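Local atomic coordinates of GNAT family acetyltransferase (Mycobacterium smegmatis, PDB entry 6C30), a protein that probably transfers an acetyl group from acetyl-coenzyme A to an amino group of a protein substrate, as a RimJ-type N-acetyltransferase of the GNAT superfamily. Residues I104-H109 with S114-Y119; H141-V146 with I195-L200. All blocks are in the same frame, centred on the assembly; numbering follows the deposited sequence.

How the contacts relate
Along the chain the two contacts come in series, neither nested nor crossed. Contact 1 closes first, where strand 97-105 turns back through a short loop into strand 114-121; four residues separate its segments. From that strand the chain goes on, through a short connection, to helix 130-143, whose C-terminal end opens contact 2. This second loop is far longer: strand 150-155, helix 160-169 and strand 172-180 are made before strand 186-196 returns and its exit, at 195-200, meets the helix end. Contact 1 thus ties neighbouring strands within the sheet, and contact 2 ties a helix to a strand end. They touch through packing of I104 CD1 on C142 SG, 3.6 Å apart.

Contact 1. Residues I104-H109 with S114-Y119; sequences IGNVTH and SAWIGY
W116 lays its indole over the backbone of G105, and the side chain can be followed outward from the strand. From CB, with chi1 at 54°, CG sits between the backbone N and the carbonyl carbon, which turns the ring over the neighbouring strand. CG passes near G105 O; CD1 and NE1 reach CB of N106, with W116 CD1 3.5 Å from that atom. Farther out, CE2 and CZ2 lie close to G105 CA, while CE3 and CZ3 come nearest to G105 N. G105 CA stands 3.6 Å from the centroid of the six-membered ring of W116 and 11° off its normal, a CH-pi contact over the face; lacking a side chain, G105 lets the indole settle directly on the main chain.

Underneath, G105 and W116 form an antiparallel hydrogen-bonded pair: G105 N reaches W116 O at 2.9 Å, and W116 N reaches G105 O at 2.8 Å. This is the loop end of the beta hairpin made by strands 97-105 and 114-121, part of the central sheet of the GNAT fold. Past G105 the strand pairing stops, but T108 N still bonds to S114 O at 2.9 Å.

On the sheet face that carries I104 and I117 the contact is made by aliphatic groups. I104 CD1 meets I117 CD1 at 3.5 Å, the two side chains crossing at a slant, and I104 CG2 packs on A115 CB at 3.6 Å. V107 CG2 approaches A115 CB at 3.8 Å. Helix 130-143 covers this side, with C142 against I104 and L135 against I117.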
ATOM      1  N   ILE A 104      13.478  -1.914  12.209  1.00 12.33           N
ATOM      2  CA  ILE A 104      14.485  -1.054  12.828  1.00 12.81           C
ATOM      3  C   ILE A 104      14.371  -1.208  14.341  1.00 12.85           C
ATOM      4  O   ILE A 104      13.268  -1.117  14.879  1.00 14.18           O
ATOM      5  CB  ILE A 104      14.285   0.425  12.460  1.00 13.07           C
ATOM      6  CG1 ILE A 104      14.015   0.604  10.966  1.00 19.52           C
ATOM      7  CG2 ILE A 104      15.464   1.258  12.918  1.00 13.79           C
ATOM      8  CD1 ILE A 104      15.121   0.150  10.121  1.00 18.91           C
ATOM      9  N   GLY A 105      15.484  -1.465  15.023  1.00 12.34           N
ATOM     10  CA  GLY A 105      15.437  -1.662  16.462  1.00 13.66           C
ATOM     11  C   GLY A 105      16.555  -1.005  17.239  1.00 15.23           C
ATOM     12  O   GLY A 105      17.518  -0.484  16.655  1.00 14.26           O
ATOM     13  N   ASN A 106      16.418  -1.024  18.567  1.00 13.97           N
ATOM     14  CA  ASN A 106      17.398  -0.399  19.463  1.00 14.16           C
ATOM     15  C   ASN A 106      17.663   1.054  19.055  1.00 15.39           C
ATOM     16  O   ASN A 106      18.809   1.519  19.040  1.00 16.39           O
ATOM     17  CB  ASN A 106      18.705  -1.213  19.488  1.00 15.73           C
ATOM     18  CG  ASN A 106      19.671  -0.741  20.558  1.00 20.82           C
ATOM     19  OD1 ASN A 106      19.256  -0.326  21.637  1.00 25.22           O
ATOM     20  ND2 ASN A 106      20.961  -0.778  20.251  1.00 21.49           N
ATOM     21  N   VAL A 107      16.596   1.767  18.719  1.00 13.88           N
ATOM     22  CA  VAL A 107      16.712   3.145  18.262  1.00 13.95           C
ATOM     23  C   VAL A 107      17.130   4.060  19.405  1.00 15.73           C
ATOM     24  O   VAL A 107      16.534   4.040  20.482  1.00 17.90           O
ATOM     25  CB  VAL A 107      15.387   3.657  17.661  1.00 13.73           C
ATOM     26  CG1 VAL A 107      15.500   5.115  17.248  1.00 16.66           C
ATOM     27  CG2 VAL A 107      14.983   2.805  16.460  1.00 14.23           C
ATOM     28  N   THR A 108      18.173   4.850  19.165  1.00 16.27           N
ATOM     29  CA  THR A 108      18.597   5.868  20.120  1.00 16.68           C
ATOM     30  C   THR A 108      18.692   7.210  19.415  1.00 19.13           C
ATOM     31  O   THR A 108      18.806   7.276  18.188  1.00 21.69           O
ATOM     32  CB  THR A 108      19.954   5.525  20.753  1.00 20.60           C
ATOM     33  OG1 THR A 108      20.930   5.354  19.713  1.00 22.08           O
ATOM     34  CG2 THR A 108      19.851   4.257  21.576  1.00 20.81           C
ATOM     35  N   HIS A 109      18.635   8.288  20.183  1.00 18.49           N
ATOM     36  CA  HIS A 109      18.849   9.599  19.604  1.00 19.36           C
ATOM     37  C   HIS A 109      20.030  10.243  20.330  1.00 19.03           C
ATOM     38  O   HIS A 109      21.098   9.637  20.385  1.00 18.17           O
ATOM     39  CB  HIS A 109      17.561  10.420  19.651  1.00 22.00           C
ATOM     40  CG  HIS A 109      16.482   9.850  18.779  1.00 18.64           C
ATOM     41  ND1 HIS A 109      16.417  10.096  17.426  1.00 19.64           N
ATOM     42  CD2 HIS A 109      15.463   9.005  19.061  1.00 18.77           C
ATOM     43  CE1 HIS A 109      15.388   9.440  16.911  1.00 17.15           C
ATOM     44  NE2 HIS A 109      14.795   8.768  17.881  1.00 17.58           N
ATOM     45  N   SER A 114      21.523   6.111  16.509  1.00 14.70           N
ATOM     46  CA  SER A 114      21.855   4.873  15.824  1.00 14.48           C
ATOM     47  C   SER A 114      20.755   3.851  16.072  1.00 15.99           C
ATOM     48  O   SER A 114      19.959   3.997  16.988  1.00 15.57           O
ATOM     49  CB  SER A 114      23.220   4.358  16.304  1.00 17.08           C
ATOM     50  OG  SER A 114      23.654   3.215  15.583  1.00 16.08           O
ATOM     51  N   ALA A 115      20.712   2.825  15.236  1.00 14.15           N
ATOM     52  CA  ALA A 115      19.754   1.734  15.381  1.00 13.86           C
ATOM     53  C   ALA A 115      20.275   0.538  14.610  1.00 12.97           C
ATOM     54  O   ALA A 115      21.196   0.682  13.799  1.00 13.62           O
ATOM     55  CB  ALA A 115      18.380   2.143  14.864  1.00 14.06           C
ATOM     56  N   TRP A 116      19.721  -0.641  14.867  1.00 11.97           N
ATOM     57  CA  TRP A 116      19.999  -1.756  13.975  1.00 12.88           C
ATOM     58  C   TRP A 116      18.845  -1.941  13.013  1.00 12.43           C
ATOM     59  O   TRP A 116      17.742  -1.432  13.231  1.00 12.34           O
ATOM     60  CB  TRP A 116      20.292  -3.074  14.721  1.00 11.90           C
ATOM     61  CG  TRP A 116      19.300  -3.594  15.742  1.00 13.09           C
ATOM     62  CD1 TRP A 116      19.480  -3.619  17.096  1.00 14.64           C
ATOM     63  CD2 TRP A 116      18.036  -4.240  15.496  1.00 12.80           C
ATOM     64  NE1 TRP A 116      18.396  -4.207  17.709  1.00 16.05           N
ATOM     65  CE2 TRP A 116      17.496  -4.591  16.755  1.00 14.86           C
ATOM     66  CE3 TRP A 116      17.299  -4.532  14.339  1.00 14.08           C
ATOM     67  CZ2 TRP A 116      16.260  -5.227  16.892  1.00 17.89           C
ATOM     68  CZ3 TRP A 116      16.059  -5.167  14.479  1.00 16.04           C
ATOM     69  CH2 TRP A 116      15.562  -5.508  15.748  1.00 15.39           C
ATOM     70  N   ILE A 117      19.139  -2.640  11.922  1.00 11.84           N
ATOM     71  CA  ILE A 117      18.132  -3.006  10.930  1.00 11.71           C
ATOM     72  C   ILE A 117      18.214  -4.514  10.699  1.00 13.00           C
ATOM     73  O   ILE A 117      19.298  -5.097  10.694  1.00 12.34           O
ATOM     74  CB  ILE A 117      18.333  -2.228   9.606  1.00 11.61           C
ATOM     75  CG1 ILE A 117      17.124  -2.386   8.684  1.00 11.75           C
ATOM     76  CG2 ILE A 117      19.621  -2.647   8.890  1.00 13.60           C
ATOM     77  CD1 ILE A 117      17.109  -1.328   7.610  1.00 15.77           C
ATOM     78  N   GLY A 118      17.055  -5.143  10.556  1.00 13.02           N
ATOM     79  CA  GLY A 118      16.994  -6.552  10.236  1.00 13.68           C
ATOM     80  C   GLY A 118      15.880  -6.778   9.239  1.00 11.95           C
ATOM     81  O   GLY A 118      15.011  -5.922   9.065  1.00 12.42           O
ATOM     82  N   TYR A 119      15.913  -7.917   8.560  1.00 11.74           N
ATOM     83  CA  TYR A 119      14.939  -8.182   7.509  1.00 12.31           C
ATOM     84  C   TYR A 119      14.812  -9.676   7.281  1.00 11.62           C
ATOM     85  O   TYR A 119      15.713 -10.461   7.609  1.00 12.20           O
ATOM     86  CB  TYR A 119      15.358  -7.489   6.192  1.00 11.91           C
ATOM     87  CG  TYR A 119      16.556  -8.175   5.566  1.00 12.65           C
ATOM     88  CD1 TYR A 119      16.399  -9.147   4.581  1.00 14.59           C
ATOM     89  CD2 TYR A 119      17.842  -7.891   6.004  1.00 14.94           C
ATOM     90  CE1 TYR A 119      17.496  -9.805   4.043  1.00 15.02           C
ATOM     91  CE2 TYR A 119      18.943  -8.542   5.478  1.00 15.06           C
ATOM     92  CZ  TYR A 119      18.758  -9.496   4.502  1.00 14.40           C
ATOM     93  OH  TYR A 119      19.859 -10.138   3.991  1.00 16.39           O
TER

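Contact 2. Residues H141-V146 with I195-L200; sequences HCFTAV and ITAEEL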
ATOM      1  N   HIS A 141      14.556   6.179   5.009  1.00 14.98           N
ATOM      2  CA  HIS A 141      13.632   6.600   6.046  1.00 13.89           C
ATOM      3  C   HIS A 141      14.352   6.932   7.357  1.00 14.92           C
ATOM      4  O   HIS A 141      14.060   7.937   8.003  1.00 16.20           O
ATOM      5  CB  HIS A 141      12.584   5.512   6.276  1.00 14.05           C
ATOM      6  CG  HIS A 141      11.436   5.961   7.114  1.00 14.38           C
ATOM      7  ND1 HIS A 141      10.529   6.902   6.681  1.00 17.13           N
ATOM      8  CD2 HIS A 141      11.048   5.609   8.364  1.00 14.82           C
ATOM      9  CE1 HIS A 141       9.627   7.106   7.622  1.00 16.83           C
ATOM     10  NE2 HIS A 141       9.915   6.331   8.653  1.00 15.70           N
ATOM     11  N   CYS A 142      15.294   6.082   7.747  1.00 13.23           N
ATOM     12  CA  CYS A 142      16.028   6.291   8.994  1.00 15.36           C
ATOM     13  C   CYS A 142      16.867   7.561   8.977  1.00 15.13           C
ATOM     14  O   CYS A 142      16.957   8.255   9.986  1.00 15.81           O
ATOM     15  CB  CYS A 142      16.926   5.091   9.285  1.00 13.31           C
ATOM     16  SG  CYS A 142      16.019   3.662   9.925  1.00 16.05           S
ATOM     17  N   PHE A 143      17.482   7.849   7.836  1.00 16.04           N
ATOM     18  CA  PHE A 143      18.400   8.984   7.745  1.00 16.29           C
ATOM     19  C   PHE A 143      17.663  10.289   7.446  1.00 19.14           C
ATOM     20  O   PHE A 143      18.273  11.363   7.441  1.00 21.36           O
ATOM     21  CB  PHE A 143      19.475   8.715   6.683  1.00 16.49           C
ATOM     22  CG  PHE A 143      20.473   7.651   7.075  1.00 16.14           C
ATOM     23  CD1 PHE A 143      20.815   7.447   8.400  1.00 16.90           C
ATOM     24  CD2 PHE A 143      21.063   6.855   6.108  1.00 18.63           C
ATOM     25  CE1 PHE A 143      21.738   6.459   8.748  1.00 17.42           C
ATOM     26  CE2 PHE A 143      21.982   5.869   6.450  1.00 18.62           C
ATOM     27  CZ  PHE A 143      22.322   5.680   7.770  1.00 16.57           C
ATOM     28  N   THR A 144      16.354  10.206   7.217  1.00 16.72           N
ATOM     29  CA  THR A 144      15.540  11.407   7.033  1.00 17.22           C
ATOM     30  C   THR A 144      14.526  11.541   8.170  1.00 16.80           C
ATOM     31  O   THR A 144      14.792  12.219   9.168  1.00 19.55           O
ATOM     32  CB  THR A 144      14.823  11.417   5.658  1.00 19.42           C
ATOM     33  OG1 THR A 144      14.035  10.227   5.493  1.00 19.70           O
ATOM     34  CG2 THR A 144      15.841  11.493   4.531  1.00 18.47           C
ATOM     35  N   ALA A 145      13.390  10.858   8.040  1.00 16.57           N
ATOM     36  CA  ALA A 145      12.287  10.973   8.993  1.00 18.65           C
ATOM     37  C   ALA A 145      12.637  10.610  10.441  1.00 17.83           C
ATOM     38  O   ALA A 145      12.147  11.253  11.373  1.00 21.00           O
ATOM     39  CB  ALA A 145      11.118  10.114   8.522  1.00 17.48           C
ATOM     40  N   VAL A 146      13.471   9.593  10.644  1.00 17.06           N
ATOM     41  CA  VAL A 146      13.777   9.151  12.011  1.00 17.52           C
ATOM     42  C   VAL A 146      14.956   9.958  12.585  1.00 16.43           C
ATOM     43  O   VAL A 146      15.268   9.870  13.773  1.00 17.30           O
ATOM     44  CB  VAL A 146      14.062   7.620  12.060  1.00 16.15           C
ATOM     45  CG1 VAL A 146      14.067   7.094  13.502  1.00 15.49           C
ATOM     46  CG2 VAL A 146      12.999   6.873  11.254  1.00 16.11           C
ATOM     47  N   ILE A 195      26.462   1.631   8.232  1.00 12.89           N
ATOM     48  CA  ILE A 195      26.557   2.742   7.299  1.00 13.32           C
ATOM     49  C   ILE A 195      26.101   4.000   8.038  1.00 15.20           C
ATOM     50  O   ILE A 195      25.234   3.926   8.911  1.00 14.80           O
ATOM     51  CB  ILE A 195      25.715   2.466   6.018  1.00 14.86           C
ATOM     52  CG1 ILE A 195      25.971   3.539   4.955  1.00 14.41           C
ATOM     53  CG2 ILE A 195      24.212   2.333   6.332  1.00 15.02           C
ATOM     54  CD1 ILE A 195      25.270   3.269   3.624  1.00 15.89           C
ATOM     55  N   THR A 196      26.711   5.147   7.736  1.00 15.71           N
ATOM     56  CA  THR A 196      26.292   6.381   8.398  1.00 15.11           C
ATOM     57  C   THR A 196      25.703   7.345   7.370  1.00 15.91           C
ATOM     58  O   THR A 196      25.870   7.155   6.164  1.00 17.34           O
ATOM     59  CB  THR A 196      27.451   7.059   9.189  1.00 17.78           C
ATOM     60  OG1 THR A 196      28.460   7.530   8.284  1.00 18.53           O
ATOM     61  CG2 THR A 196      28.072   6.093  10.192  1.00 17.78           C
ATOM     62  N   ALA A 197      24.997   8.361   7.861  1.00 18.07           N
ATOM     63  CA  ALA A 197      24.215   9.243   7.002  1.00 17.26           C
ATOM     64  C   ALA A 197      25.076   9.959   5.965  1.00 19.80           C
ATOM     65  O   ALA A 197      24.628  10.181   4.840  1.00 20.52           O
ATOM     66  CB  ALA A 197      23.455  10.244   7.842  1.00 19.65           C
ATOM     67  N   GLU A 198      26.311  10.290   6.336  1.00 20.71           N
ATOM     68  CA  GLU A 198      27.251  10.926   5.399  1.00 20.48           C
ATOM     69  C   GLU A 198      27.445  10.103   4.125  1.00 21.21           C
ATOM     70  O   GLU A 198      27.739  10.654   3.064  1.00 21.17           O
ATOM     71  CB  GLU A 198      28.616  11.151   6.066  1.00 22.59           C
ATOM     72  CG  GLU A 198      28.601  12.076   7.280  1.00 22.09           C
ATOM     73  CD  GLU A 198      28.415  11.328   8.589  1.00 24.01           C
ATOM     74  OE1 GLU A 198      28.022  10.146   8.544  1.00 22.45           O
ATOM     75  OE2 GLU A 198      28.661  11.921   9.659  1.00 22.56           O
ATOM     76  N   GLU A 199      27.288   8.785   4.229  1.00 18.09           N
ATOM     77  CA  GLU A 199      27.555   7.881   3.116  1.00 18.04           C
ATOM     78  C   GLU A 199      26.352   7.679   2.206  1.00 18.45           C
ATOM     79  O   GLU A 199      26.475   7.074   1.144  1.00 19.77           O
ATOM     80  CB  GLU A 199      28.001   6.513   3.629  1.00 18.18           C
ATOM     81  CG  GLU A 199      29.136   6.542   4.626  1.00 17.97           C
ATOM     82  CD  GLU A 199      29.455   5.160   5.150  1.00 16.86           C
ATOM     83  OE1 GLU A 199      30.020   4.334   4.396  1.00 18.16           O
ATOM     84  OE2 GLU A 199      29.122   4.887   6.324  1.00 16.70           O
ATOM     85  N   LEU A 200      25.187   8.149   2.636  1.00 19.61           N
ATOM     86  CA  LEU A 200      23.964   7.843   1.891  1.00 19.98           C
ATOM     87  C   LEU A 200      23.983   8.348   0.435  1.00 23.15           C
ATOM     88  O   LEU A 200      23.717   7.562  -0.468  1.00 21.65           O
ATOM     89  CB  LEU A 200      22.731   8.384   2.620  1.00 22.18           C
ATOM     90  CG  LEU A 200      21.425   7.956   1.938  1.00 26.56           C
ATOM     91  CD1 LEU A 200      21.291   6.443   1.962  1.00 24.17           C
ATOM     92  CD2 LEU A 200      20.217   8.616   2.587  1.00 28.50           C
TER
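With chi1 at -70°, F143 places CG opposite its carbonyl carbon and beside its backbone N, sending the ring out from the end region of helix 130-143 to the main chain of A197. L200 answers with CG opposite its own backbone N (chi1 -174°), directing its branched end toward F143; together with chi2 this leaves L200 CD2 4.0 Å from F143 CD2, near the ring plane. The aromatic ring lies flat against the start of the 3-10 turn: A197 CA is 3.8 Å from the F143 ring centroid and 1° off the normal, a CH-pi contact centred on the face. A197 CB lies by the CG-CD1 side of the ring, 3.9 Å from F143 CD1. At the far end of the ring, F143 CZ comes 3.6 Å from I195 O, which lies at the ring edge, and 4.1 Å from I195 CG2.

The turn under the ring is braced by its own side chains. T196 N donates to E199 OE2 at 2.8 Å, approaching from above the carboxylate plane, and T196 OG1 donates to E198 OE1 at 2.7 Å. E199 also forms a salt bridge with R172, and E198 bonds to H149, so both carboxylates have partners beyond the turn.

F143 thereby joins the C-terminal end of helix 130-143 to the exit of strand 186-196, just ahead of helix 204-217. The F143 side chain also touches I151 of strand 150-155, the strand hydrogen-bonded to 186-196, while L200 packs back on D140 of the helix.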